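Local atomic coordinates of protocadherin gamma-B3 (Homo sapiens, PDB entry 5K8R), a protein that probably acts as a calcium-dependent cell-adhesion molecule and may help to establish and maintain specific neuronal connections in the brain. Residues V221-P226 against D278-D283; A236-E241 against A291-H296; Q260-D265 against L271-E276; C354-K357 against K363-Q366; A394-K397 against P401-S404. All coordinates share one frame; numbering follows the deposited sequence.

Interaction 1 (V221-P226 against D278-D283). With CA (calcium ion), chain G; CA (calcium ion), chain F.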
# COMPACT_ATOMS: atom_id res chain seq x y z
N VAL A 221 -16.85 -32.40 -19.46
CA VAL A 221 -17.00 -33.37 -18.38
C VAL A 221 -18.32 -34.09 -18.55
O VAL A 221 -19.31 -33.52 -19.04
CB VAL A 221 -16.92 -32.70 -16.99
CG1 VAL A 221 -15.52 -32.15 -16.74
CG2 VAL A 221 -17.96 -31.60 -16.86
N ALA A 222 -18.35 -35.36 -18.15
CA ALA A 222 -19.56 -36.15 -18.25
C ALA A 222 -20.55 -35.74 -17.16
O ALA A 222 -20.19 -35.19 -16.12
CB ALA A 222 -19.25 -37.64 -18.16
N GLU A 223 -21.83 -36.03 -17.41
CA GLU A 223 -22.88 -35.62 -16.48
C GLU A 223 -22.85 -36.43 -15.19
O GLU A 223 -23.29 -35.94 -14.15
CB GLU A 223 -24.25 -35.73 -17.14
CG GLU A 223 -24.56 -37.09 -17.73
CD GLU A 223 -25.99 -37.20 -18.21
OE1 GLU A 223 -26.85 -36.46 -17.69
OE2 GLU A 223 -26.26 -38.03 -19.10
N ASN A 224 -22.33 -37.66 -15.23
CA ASN A 224 -22.26 -38.49 -14.04
C ASN A 224 -21.01 -38.17 -13.22
O ASN A 224 -20.50 -39.03 -12.50
CB ASN A 224 -22.30 -39.97 -14.40
CG ASN A 224 -21.10 -40.41 -15.21
OD1 ASN A 224 -20.53 -39.62 -15.97
ND2 ASN A 224 -20.70 -41.67 -15.06
N LEU A 225 -20.53 -36.94 -13.32
CA LEU A 225 -19.35 -36.52 -12.57
C LEU A 225 -19.70 -36.38 -11.10
O LEU A 225 -20.64 -35.64 -10.76
CB LEU A 225 -18.81 -35.21 -13.12
CG LEU A 225 -17.51 -34.68 -12.50
CD1 LEU A 225 -16.36 -35.65 -12.76
CD2 LEU A 225 -17.18 -33.30 -13.03
N PRO A 226 -19.01 -37.06 -10.19
CA PRO A 226 -19.34 -36.95 -8.77
C PRO A 226 -19.08 -35.54 -8.25
O PRO A 226 -18.22 -34.81 -8.75
CB PRO A 226 -18.40 -37.96 -8.10
CG PRO A 226 -17.99 -38.90 -9.19
CD PRO A 226 -17.95 -38.06 -10.43
N ASP A 278 -26.44 -32.58 -14.87
CA ASP A 278 -27.49 -33.31 -15.57
C ASP A 278 -27.53 -32.81 -17.01
O ASP A 278 -27.95 -31.68 -17.27
CB ASP A 278 -28.85 -33.13 -14.89
CG ASP A 278 -29.91 -34.05 -15.45
OD1 ASP A 278 -29.55 -35.07 -16.08
OD2 ASP A 278 -31.11 -33.77 -15.27
N PHE A 279 -27.09 -33.66 -17.94
CA PHE A 279 -27.11 -33.30 -19.35
C PHE A 279 -28.53 -33.01 -19.84
O PHE A 279 -28.72 -32.15 -20.71
CB PHE A 279 -26.48 -34.41 -20.19
CG PHE A 279 -26.47 -34.13 -21.67
CD1 PHE A 279 -25.45 -33.40 -22.25
CD2 PHE A 279 -27.49 -34.62 -22.48
CE1 PHE A 279 -25.44 -33.15 -23.61
CE2 PHE A 279 -27.48 -34.37 -23.84
CZ PHE A 279 -26.46 -33.63 -24.41
N GLU A 280 -29.52 -33.70 -19.28
CA GLU A 280 -30.90 -33.48 -19.69
C GLU A 280 -31.42 -32.11 -19.29
O GLU A 280 -32.39 -31.63 -19.89
CB GLU A 280 -31.81 -34.57 -19.10
CG GLU A 280 -31.85 -35.86 -19.91
CD GLU A 280 -30.51 -36.56 -19.97
OE1 GLU A 280 -29.83 -36.64 -18.93
OE2 GLU A 280 -30.13 -37.02 -21.07
N GLU A 281 -30.80 -31.47 -18.30
CA GLU A 281 -31.23 -30.15 -17.86
C GLU A 281 -30.45 -29.04 -18.56
O GLU A 281 -31.04 -28.08 -19.06
CB GLU A 281 -31.09 -30.02 -16.34
CG GLU A 281 -31.63 -28.72 -15.77
CD GLU A 281 -33.13 -28.57 -15.96
OE1 GLU A 281 -33.84 -29.60 -15.99
OE2 GLU A 281 -33.60 -27.42 -16.09
N ARG A 282 -29.12 -29.15 -18.59
CA ARG A 282 -28.28 -28.14 -19.22
C ARG A 282 -26.97 -28.79 -19.65
O ARG A 282 -26.37 -29.53 -18.86
CB ARG A 282 -28.02 -26.97 -18.27
CG ARG A 282 -27.34 -25.77 -18.90
CD ARG A 282 -27.37 -24.58 -17.96
NE ARG A 282 -26.52 -23.48 -18.43
CZ ARG A 282 -26.33 -22.35 -17.77
NH1 ARG A 282 -26.93 -22.15 -16.61
NH2 ARG A 282 -25.54 -21.41 -18.27
N ASP A 283 -26.55 -28.52 -20.88
CA ASP A 283 -25.39 -29.19 -21.47
C ASP A 283 -24.14 -28.32 -21.50
O ASP A 283 -23.08 -28.80 -21.91
CB ASP A 283 -25.72 -29.67 -22.89
CG ASP A 283 -26.28 -28.56 -23.77
OD1 ASP A 283 -26.18 -27.37 -23.38
OD2 ASP A 283 -26.80 -28.88 -24.86
CA CA G . -28.95 -37.40 -16.80
CA CA F . -28.38 -38.58 -20.21
O HOH W 1 -28.46 -36.61 -14.45
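Glu223 meets Asp278 and Glu280 across a pair of calcium ions, in the interrepeat site that ends the third cadherin repeat. Metal coordination dominates the contact. Glu223 divides its carboxylate between the ions: OE1 lies 2.5 Å from the calcium of chain G, while OE2 binds the calcium of chain F. Glu280 also bridges, but differently, since its OE1 touches both ions and its OE2 adds a second bond to the chain F ion, which it therefore holds with two oxygens. Asp278 OD1 and a water complete the local ligands of the chain G calcium. Torsions explain the reach of the two glutamates: Glu223 starts with CG wedged between the backbone N and the carbonyl carbon (chi1 54°) and then runs out extended, whereas Glu280 is bent at chi2. Asp309, Asp312, Asp345 and the carbonyl of Glu310 supply the remaining protein ligands, tying this end of the repeat to the next one.

Like-charged oxygens come close as a result. Glu223 OE1 sits 3.2 Å from Glu280 OE1, a crowding that the calcium charges probably make tolerable.

Hydrogen bonding adds a further grip on Glu223. Phe279 N donates to OE1 at 2.8 Å, arriving from above the carboxylate plane, 47° out of it, so that one oxygen serves both a metal and a backbone amide. The turn that carries Asp278 and Glu280 is tightened from within, where Asp278 O accepts from Glu281 N at 3.0 Å and from Arg282 N at 3.1 Å.

Interaction 2 (A236-E241 against A291-H296). With CA (calcium ion), chain H; CA (calcium ion), chain J.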
# COMPACT_ATOMS: atom_id res chain seq x y z
N ALA A 236 -4.00 -16.60 -12.82
CA ALA A 236 -3.69 -15.21 -13.10
C ALA A 236 -2.31 -14.89 -12.54
O ALA A 236 -1.95 -15.35 -11.45
CB ALA A 236 -4.73 -14.26 -12.49
N ILE A 237 -1.54 -14.11 -13.29
CA ILE A 237 -0.16 -13.77 -12.94
C ILE A 237 -0.09 -12.27 -12.68
O ILE A 237 -0.62 -11.47 -13.46
CB ILE A 237 0.82 -14.19 -14.04
CG1 ILE A 237 0.70 -15.68 -14.33
CG2 ILE A 237 2.25 -13.82 -13.65
CD1 ILE A 237 1.62 -16.17 -15.43
N ASP A 238 0.57 -11.89 -11.58
CA ASP A 238 0.76 -10.50 -11.21
C ASP A 238 2.25 -10.27 -10.97
O ASP A 238 2.83 -10.90 -10.07
CB ASP A 238 -0.06 -10.13 -9.97
CG ASP A 238 -0.29 -8.64 -9.85
OD1 ASP A 238 0.65 -7.85 -10.09
OD2 ASP A 238 -1.43 -8.25 -9.51
N MET A 239 2.84 -9.42 -11.77
CA MET A 239 4.24 -9.13 -11.67
C MET A 239 4.68 -8.34 -10.46
O MET A 239 5.84 -8.26 -10.21
CB MET A 239 4.69 -8.43 -12.93
CG MET A 239 4.65 -9.30 -14.16
SD MET A 239 5.39 -10.87 -13.82
CE MET A 239 5.60 -11.52 -15.46
N ASP A 240 3.77 -7.76 -9.71
CA ASP A 240 4.14 -6.96 -8.56
C ASP A 240 4.37 -7.80 -7.34
O ASP A 240 4.34 -8.98 -7.41
CB ASP A 240 3.04 -5.99 -8.17
CG ASP A 240 2.67 -5.08 -9.28
OD1 ASP A 240 3.41 -4.98 -10.24
OD2 ASP A 240 1.64 -4.46 -9.23
N GLU A 241 4.61 -7.15 -6.22
CA GLU A 241 5.20 -7.75 -5.03
C GLU A 241 4.27 -7.58 -3.84
O GLU A 241 3.61 -6.55 -3.70
CB GLU A 241 6.57 -7.12 -4.72
CG GLU A 241 7.31 -7.75 -3.55
CD GLU A 241 8.59 -7.02 -3.22
OE1 GLU A 241 8.81 -5.91 -3.75
OE2 GLU A 241 9.40 -7.56 -2.42
N ALA A 291 -10.49 -11.71 -11.37
CA ALA A 291 -9.30 -11.80 -10.53
C ALA A 291 -8.93 -10.40 -10.06
O ALA A 291 -8.80 -9.48 -10.88
CB ALA A 291 -8.13 -12.43 -11.28
N LYS A 292 -8.76 -10.24 -8.75
CA LYS A 292 -8.41 -8.96 -8.15
C LYS A 292 -7.10 -9.08 -7.38
O LYS A 292 -6.73 -10.17 -6.93
CB LYS A 292 -9.51 -8.45 -7.22
CG LYS A 292 -10.84 -8.17 -7.91
CD LYS A 292 -11.91 -7.80 -6.90
CE LYS A 292 -11.49 -6.61 -6.05
NZ LYS A 292 -12.51 -6.27 -5.02
N ASP A 293 -6.41 -7.96 -7.22
CA ASP A 293 -5.20 -7.91 -6.42
C ASP A 293 -5.42 -7.00 -5.21
O ASP A 293 -6.54 -6.58 -4.92
CB ASP A 293 -4.00 -7.46 -7.27
CG ASP A 293 -4.21 -6.10 -7.92
OD1 ASP A 293 -5.22 -5.43 -7.64
OD2 ASP A 293 -3.33 -5.69 -8.72
N GLY A 294 -4.33 -6.70 -4.50
CA GLY A 294 -4.44 -5.86 -3.31
C GLY A 294 -4.80 -4.43 -3.63
O GLY A 294 -5.53 -3.78 -2.88
N GLY A 295 -4.29 -3.91 -4.75
CA GLY A 295 -4.60 -2.57 -5.20
C GLY A 295 -5.88 -2.46 -6.01
O GLY A 295 -6.10 -1.43 -6.66
N HIS A 296 -6.71 -3.50 -6.00
CA HIS A 296 -8.02 -3.52 -6.65
C HIS A 296 -7.94 -3.45 -8.17
O HIS A 296 -8.91 -3.05 -8.83
CB HIS A 296 -8.92 -2.40 -6.12
CG HIS A 296 -9.08 -2.41 -4.63
ND1 HIS A 296 -8.32 -1.62 -3.79
CD2 HIS A 296 -9.89 -3.13 -3.82
CE1 HIS A 296 -8.67 -1.84 -2.54
NE2 HIS A 296 -9.62 -2.76 -2.53
CA CA H . -0.68 -5.98 -9.16
CA CA J . 5.13 -2.89 -9.65
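Asp238 and Asp293 converge on one calcium ion, that of chain H, from the two sheets of the repeat. Asp238 binds with both oxygens, OD1 at 2.5 Å and OD2 at 2.4 Å from the metal, whereas Asp293 offers OD2 alone, 2.7 Å away. The two side chains cross at about a right angle, with their carboxylate planes 32° apart, and Asp238 OD2 stands 3.3 Å from Asp293 OD2; the shared ion probably offsets that repulsion. Asp240 reaches the same calcium through OD2 and a second one, that of chain J, through OD1, so it bridges neighbouring sites. Asn206, Asn208 and Asn244 complete the shell of the chain H ion. This is the calcium cluster of the junction between the second and third cadherin repeats.

The next layer sets the carboxylates in place. Asp240 N donates to Asp238 OD1 at 3.1 Å and 168°, an Asx turn that helps to fix the rotation of the Asp238 carboxylate. Asp293 has CG between its backbone N and carbonyl carbon (chi1 58°), which swings OD2 toward the metal.

Farther from the ion the contact turns apolar: Ala236 CB meets Ala291 CB at 4.0 Å, with Ile247 packed against both. Strand 230-237, bonded to Val211 through Ile237, and strand 284-292, lying between strands 248-252 and 298-308, thus face each other from the two sheets of the sandwich.

Interaction 3 (Q260-D265 against L271-E276)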
# COMPACT_ATOMS: atom_id res chain seq x y z
N GLN A 260 -25.31 -23.13 -6.87
CA GLN A 260 -25.49 -24.39 -6.16
C GLN A 260 -24.82 -25.56 -6.88
O GLN A 260 -24.99 -26.71 -6.45
CB GLN A 260 -26.98 -24.69 -5.97
CG GLN A 260 -27.70 -23.68 -5.10
CD GLN A 260 -27.28 -23.76 -3.65
OE1 GLN A 260 -26.68 -22.83 -3.11
NE2 GLN A 260 -27.60 -24.87 -3.00
N LEU A 261 -24.08 -25.31 -7.95
CA LEU A 261 -23.46 -26.36 -8.74
C LEU A 261 -21.95 -26.30 -8.79
O LEU A 261 -21.29 -27.34 -8.72
CB LEU A 261 -24.01 -26.33 -10.18
CG LEU A 261 -25.07 -27.38 -10.52
CD1 LEU A 261 -24.47 -28.78 -10.47
CD2 LEU A 261 -26.27 -27.28 -9.60
N PHE A 262 -21.37 -25.11 -8.90
CA PHE A 262 -19.93 -24.96 -9.03
C PHE A 262 -19.38 -24.05 -7.93
O PHE A 262 -20.09 -23.23 -7.35
CB PHE A 262 -19.55 -24.41 -10.41
CG PHE A 262 -19.93 -25.31 -11.54
CD1 PHE A 262 -19.17 -26.43 -11.84
CD2 PHE A 262 -21.05 -25.04 -12.32
CE1 PHE A 262 -19.52 -27.27 -12.89
CE2 PHE A 262 -21.40 -25.87 -13.36
CZ PHE A 262 -20.64 -26.99 -13.65
N LYS A 263 -18.08 -24.22 -7.66
CA LYS A 263 -17.38 -23.45 -6.64
C LYS A 263 -16.00 -23.09 -7.16
O LYS A 263 -15.29 -23.95 -7.70
CB LYS A 263 -17.27 -24.25 -5.34
CG LYS A 263 -16.34 -23.62 -4.30
CD LYS A 263 -16.19 -24.52 -3.08
CE LYS A 263 -15.18 -23.95 -2.10
NZ LYS A 263 -15.58 -22.59 -1.62
N LEU A 264 -15.61 -21.83 -6.99
CA LEU A 264 -14.31 -21.33 -7.41
C LEU A 264 -13.53 -20.90 -6.18
O LEU A 264 -13.96 -19.98 -5.46
CB LEU A 264 -14.45 -20.17 -8.39
CG LEU A 264 -13.15 -19.58 -8.94
CD1 LEU A 264 -12.39 -20.62 -9.75
CD2 LEU A 264 -13.42 -18.34 -9.78
N ASP A 265 -12.40 -21.55 -5.93
CA ASP A 265 -11.57 -21.22 -4.78
C ASP A 265 -10.99 -19.82 -4.94
O ASP A 265 -10.45 -19.48 -6.00
CB ASP A 265 -10.46 -22.25 -4.61
CG ASP A 265 -9.79 -22.18 -3.25
OD1 ASP A 265 -9.41 -21.08 -2.81
OD2 ASP A 265 -9.66 -23.25 -2.61
N LEU A 271 -11.46 -24.61 -9.91
CA LEU A 271 -12.90 -24.76 -10.05
C LEU A 271 -13.29 -26.21 -9.77
O LEU A 271 -12.68 -27.14 -10.29
CB LEU A 271 -13.35 -24.35 -11.46
CG LEU A 271 -14.71 -23.67 -11.62
CD1 LEU A 271 -14.85 -23.12 -13.03
CD2 LEU A 271 -15.85 -24.63 -11.31
N THR A 272 -14.31 -26.39 -8.92
CA THR A 272 -14.82 -27.71 -8.57
C THR A 272 -16.34 -27.69 -8.65
O THR A 272 -16.96 -26.64 -8.80
CB THR A 272 -14.37 -28.14 -7.17
OG1 THR A 272 -14.78 -27.15 -6.21
CG2 THR A 272 -12.85 -28.30 -7.11
N THR A 273 -16.93 -28.87 -8.55
CA THR A 273 -18.37 -29.01 -8.52
C THR A 273 -18.84 -29.25 -7.09
O THR A 273 -18.14 -29.87 -6.28
CB THR A 273 -18.84 -30.17 -9.41
OG1 THR A 273 -18.36 -31.41 -8.88
CG2 THR A 273 -18.32 -30.00 -10.83
N ILE A 274 -20.02 -28.74 -6.78
CA ILE A 274 -20.66 -28.99 -5.49
C ILE A 274 -22.02 -29.65 -5.62
O ILE A 274 -22.58 -30.09 -4.60
CB ILE A 274 -20.78 -27.69 -4.66
CG1 ILE A 274 -21.64 -26.66 -5.39
CG2 ILE A 274 -19.40 -27.12 -4.35
CD1 ILE A 274 -21.75 -25.33 -4.67
N GLY A 275 -22.58 -29.73 -6.82
CA GLY A 275 -23.84 -30.39 -7.05
C GLY A 275 -23.74 -31.48 -8.10
O GLY A 275 -22.65 -31.97 -8.39
N GLU A 276 -24.87 -31.85 -8.69
CA GLU A 276 -24.93 -32.92 -9.68
C GLU A 276 -25.17 -32.32 -11.06
O GLU A 276 -26.11 -31.54 -11.24
CB GLU A 276 -26.03 -33.92 -9.33
CG GLU A 276 -25.97 -34.45 -7.91
CD GLU A 276 -24.69 -35.21 -7.61
OE1 GLU A 276 -24.15 -35.85 -8.54
OE2 GLU A 276 -24.22 -35.15 -6.46
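Phe262 and Leu271 cross obliquely on the inward face of an antiparallel hairpin, where strands 262-264 and 271-273 form one edge of a cadherin sheet. Leu271 CD2 lies 3.8 Å from Phe262 CB. The ring, with CG anti to the carbonyl carbon (chi1 -63°), also brings CE1 to 3.6 Å from Thr273 CG2, while Thr272 O sits at its edge. Tyr285 meets the same ring edge-to-face, and Ile305 packs on it from the opposing sheet. Leu264 CD1 rests against Leu271 CB on this same face. On the outward face Lys263 CB touches Ile274 CG2 at 3.7 Å, beside Thr272.

An alanine in place of Phe262 would remove the ring and is likely to leave Thr273 CG2 and Tyr285 without their partner and a gap in the core.

Backbone bonds join Lys263 and Thr272 in both directions, each 2.9 Å long. Farther on, Leu261 O takes Ile274 N at 2.7 Å from above its carbonyl plane, together with a weak bond from Gly275 N. The chemistry thus divides: amide bonds set the pairing of the strands, while aromatic and aliphatic groups seal the inward face.

Interaction 4 (C354-K357 against K363-Q366)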
# COMPACT_ATOMS: atom_id res chain seq x y z
N CYS A 354 -38.22 -51.51 -29.60
CA CYS A 354 -39.39 -52.02 -28.90
C CYS A 354 -39.77 -53.37 -29.48
O CYS A 354 -39.95 -53.50 -30.70
CB CYS A 354 -40.56 -51.05 -28.99
SG CYS A 354 -42.09 -51.65 -28.26
N GLN A 355 -39.90 -54.38 -28.62
CA GLN A 355 -40.17 -55.74 -29.06
C GLN A 355 -41.14 -56.42 -28.11
O GLN A 355 -41.38 -55.96 -26.99
CB GLN A 355 -38.87 -56.54 -29.20
CG GLN A 355 -37.93 -56.41 -28.02
CD GLN A 355 -36.57 -57.03 -28.29
OE1 GLN A 355 -36.27 -57.41 -29.42
NE2 GLN A 355 -35.76 -57.15 -27.25
N LEU A 356 -41.68 -57.54 -28.58
CA LEU A 356 -42.72 -58.30 -27.89
C LEU A 356 -42.12 -59.61 -27.39
O LEU A 356 -41.58 -60.39 -28.18
CB LEU A 356 -43.90 -58.56 -28.82
CG LEU A 356 -45.17 -59.19 -28.24
CD1 LEU A 356 -45.27 -58.91 -26.75
CD2 LEU A 356 -46.40 -58.66 -28.97
N LYS A 357 -42.21 -59.84 -26.08
CA LYS A 357 -41.65 -61.03 -25.45
C LYS A 357 -42.77 -62.04 -25.22
O LYS A 357 -43.66 -61.82 -24.39
CB LYS A 357 -40.96 -60.68 -24.13
CG LYS A 357 -40.32 -61.86 -23.43
CD LYS A 357 -39.84 -61.49 -22.04
CE LYS A 357 -41.00 -61.14 -21.13
NZ LYS A 357 -40.55 -60.79 -19.75
N LYS A 363 -48.77 -59.06 -32.65
CA LYS A 363 -47.61 -58.64 -33.43
C LYS A 363 -47.49 -57.13 -33.39
O LYS A 363 -48.48 -56.42 -33.60
CB LYS A 363 -47.74 -59.13 -34.88
CG LYS A 363 -46.65 -58.64 -35.81
CD LYS A 363 -46.97 -58.97 -37.26
CE LYS A 363 -48.26 -58.30 -37.70
NZ LYS A 363 -48.56 -58.56 -39.14
N ILE A 364 -46.29 -56.63 -33.13
CA ILE A 364 -46.06 -55.19 -33.05
C ILE A 364 -45.80 -54.65 -34.45
O ILE A 364 -44.93 -55.15 -35.17
CB ILE A 364 -44.88 -54.88 -32.10
CG1 ILE A 364 -45.30 -55.12 -30.65
CG2 ILE A 364 -44.41 -53.44 -32.29
CD1 ILE A 364 -44.23 -54.74 -29.64
N VAL A 365 -46.55 -53.62 -34.83
CA VAL A 365 -46.40 -52.95 -36.12
C VAL A 365 -46.00 -51.51 -35.85
O VAL A 365 -46.77 -50.75 -35.24
CB VAL A 365 -47.68 -53.02 -36.96
CG1 VAL A 365 -47.49 -52.28 -38.27
CG2 VAL A 365 -48.08 -54.47 -37.21
N GLN A 366 -44.84 -51.11 -36.31
CA GLN A 366 -44.32 -49.77 -36.09
C GLN A 366 -44.95 -48.71 -36.98
O GLN A 366 -45.00 -48.87 -38.17
CB GLN A 366 -42.82 -49.79 -36.26
CG GLN A 366 -42.17 -48.44 -36.38
CD GLN A 366 -40.74 -48.40 -35.95
OE1 GLN A 366 -39.95 -49.27 -36.27
NE2 GLN A 366 -40.39 -47.38 -35.23
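Leu356 and Ile364 mark the closest approach of two antiparallel strands, 354-357 and 363-366, whose axes pass 7.2 Å apart with no hydrogen bond between them. The separation is bridged by side chains, chiefly by Ile364. Its CG1 lies anti to the carbonyl carbon (chi1 -72°) and the next bond is extended, so CD1 is carried right up to the other strand. There the methyl settles over the backbone, 3.8 Å from Gln355 C and 3.9 Å from Leu356 CB. Cys354 SG approaches the same methyl at 4.0 Å, which places CD1 among contacts from three consecutive residues.

Leu356 comes in at a slant from the facing strand. Its CD2 comes alongside the shaft of Ile364, 4.1 Å from CG1, and the same branch approaches the backbone at Lys363 N.

The two strands are the edges of different sheets in the fourth cadherin repeat: 352-357 borders the sheet that contains 387-396 and 403-413, and 362-366 borders the one that contains 371-376 and 335-342. In the Greek-key sandwich of the cadherins they correspond to strands C and D, and the contact closes one side of the sandwich between them. Hydrogen bonds lead away from the contact into each sheet, from Gln355 and Lys357 to strand 387-396 and from Val365 to Arg373.

Further apolar groups continue the cluster inward. Ile339 and Tyr372 lie against both Cys354 and Ile364, while Leu356 packs on Leu374, Val390 and Ile392.

Interaction 5 (A394-K397 against P401-S404). With CA (calcium ion), chain E.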
# COMPACT_ATOMS: atom_id res chain seq x y z
N ALA A 394 -38.72 -52.59 -24.02
CA ALA A 394 -38.04 -51.52 -24.74
C ALA A 394 -36.60 -51.45 -24.27
O ALA A 394 -36.34 -51.47 -23.06
CB ALA A 394 -38.74 -50.18 -24.54
N THR A 395 -35.67 -51.35 -25.21
CA THR A 395 -34.25 -51.29 -24.90
C THR A 395 -33.60 -50.22 -25.75
O THR A 395 -33.81 -50.19 -26.97
CB THR A 395 -33.57 -52.65 -25.13
OG1 THR A 395 -34.26 -53.67 -24.40
CG2 THR A 395 -32.12 -52.60 -24.69
N ASP A 396 -32.80 -49.35 -25.13
CA ASP A 396 -32.11 -48.32 -25.88
C ASP A 396 -30.83 -48.89 -26.50
O ASP A 396 -30.48 -50.06 -26.31
CB ASP A 396 -31.81 -47.11 -24.99
CG ASP A 396 -31.06 -47.48 -23.71
OD1 ASP A 396 -30.34 -48.50 -23.70
OD2 ASP A 396 -31.19 -46.74 -22.72
N LYS A 397 -30.13 -48.05 -27.26
CA LYS A 397 -28.91 -48.45 -27.95
C LYS A 397 -27.67 -47.80 -27.34
O LYS A 397 -26.70 -47.51 -28.05
CB LYS A 397 -29.01 -48.11 -29.44
CG LYS A 397 -30.27 -48.65 -30.10
CD LYS A 397 -30.25 -48.40 -31.60
CE LYS A 397 -31.59 -48.75 -32.24
NZ LYS A 397 -31.99 -50.16 -31.94
N PRO A 401 -26.45 -50.67 -22.52
CA PRO A 401 -27.86 -50.44 -22.84
C PRO A 401 -28.75 -50.60 -21.61
O PRO A 401 -28.46 -51.39 -20.71
CB PRO A 401 -28.17 -51.51 -23.89
CG PRO A 401 -27.19 -52.60 -23.59
CD PRO A 401 -25.94 -51.92 -23.12
N LEU A 402 -29.83 -49.83 -21.60
CA LEU A 402 -30.84 -49.91 -20.55
C LEU A 402 -32.17 -50.32 -21.17
O LEU A 402 -32.43 -50.09 -22.36
CB LEU A 402 -31.00 -48.57 -19.82
CG LEU A 402 -30.00 -48.25 -18.70
CD1 LEU A 402 -28.61 -47.96 -19.25
CD2 LEU A 402 -30.50 -47.10 -17.85
N SER A 403 -33.02 -50.93 -20.35
CA SER A 403 -34.28 -51.48 -20.84
C SER A 403 -35.35 -51.35 -19.77
O SER A 403 -35.07 -51.01 -18.61
CB SER A 403 -34.11 -52.95 -21.25
OG SER A 403 -33.68 -53.74 -20.15
N SER A 404 -36.59 -51.61 -20.17
CA SER A 404 -37.73 -51.61 -19.27
C SER A 404 -38.84 -52.45 -19.89
O SER A 404 -38.90 -52.61 -21.11
CB SER A 404 -38.22 -50.19 -18.98
OG SER A 404 -38.68 -49.55 -20.17
CA CA E . -31.45 -44.05 -22.56
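Asp396 is turned with CG between its backbone N and carbonyl carbon (chi1 54°), a rotamer that lays the carboxylate alongside Leu402 with both side chains pointing the same way. Thr395, by contrast, holds OG1 beside its backbone N (chi1 -55°), which leaves CG2 anti to that N and 3.4 Å from Leu402 O, while OG1 comes to 3.2 Å from Ser403 CB.

The two oxygens of Asp396 do different work. OD2 binds the calcium ion of chain E at 2.7 Å, in a site completed by Asn311, Asn313, Asp343, Asp345 and Asn349 at the junction of the third and fourth cadherin repeats. OD1 accepts the amide of Leu402 on its syn side; the modelled separation is too short to be taken at face value, but the bond would fix the rotation of this metal ligand. In return, Asp396 N donates to Leu402 O at 2.9 Å.

A glycine in place of Thr395 would probably leave Ser403 CB without the OG1 contact and Leu402 O without the methyl beside it, thinning that face of the hairpin.

Farther from the calcium, Ala394 and Ser404 pair as an antiparallel hydrogen-bonded couple, Ala394 N reaching Ser404 O at 2.9 Å and Ser404 N reaching Ala394 O at 2.9 Å. Ser404 OG is hydrogen-bonded to the carbonyl of Pro315, on the face it shares with Ala394. The hairpin joins strand 387-396 to strand 403-413, and strand 352-357 flanks the first of these, bonded through Thr395 to Leu353.

Overall arrangement
Interactions 1, 2 and 3 belong to the third cadherin repeat, and interactions 4 and 5 to the fourth. Calcium sites stand at both ends of the third repeat: interactions 1 and 2 have centres 34 Å apart. Interaction 3 lies between them, its centre 13 Å from that of interaction 1 and 24 Å from that of interaction 2, and touches interaction 1 where Leu225 CD2 meets Thr273 CG2 at 4.1 Å. Interactions 1 and 5 serve the same junction from its two sides, about 10 Å apart at their nearest atoms, and Asp345 ligates calcium in both sites. Interaction 4 has its centre 14 Å from that of interaction 5 and shares its sheet, through adjacent strands 352-357 and 387-396, but binds no metal.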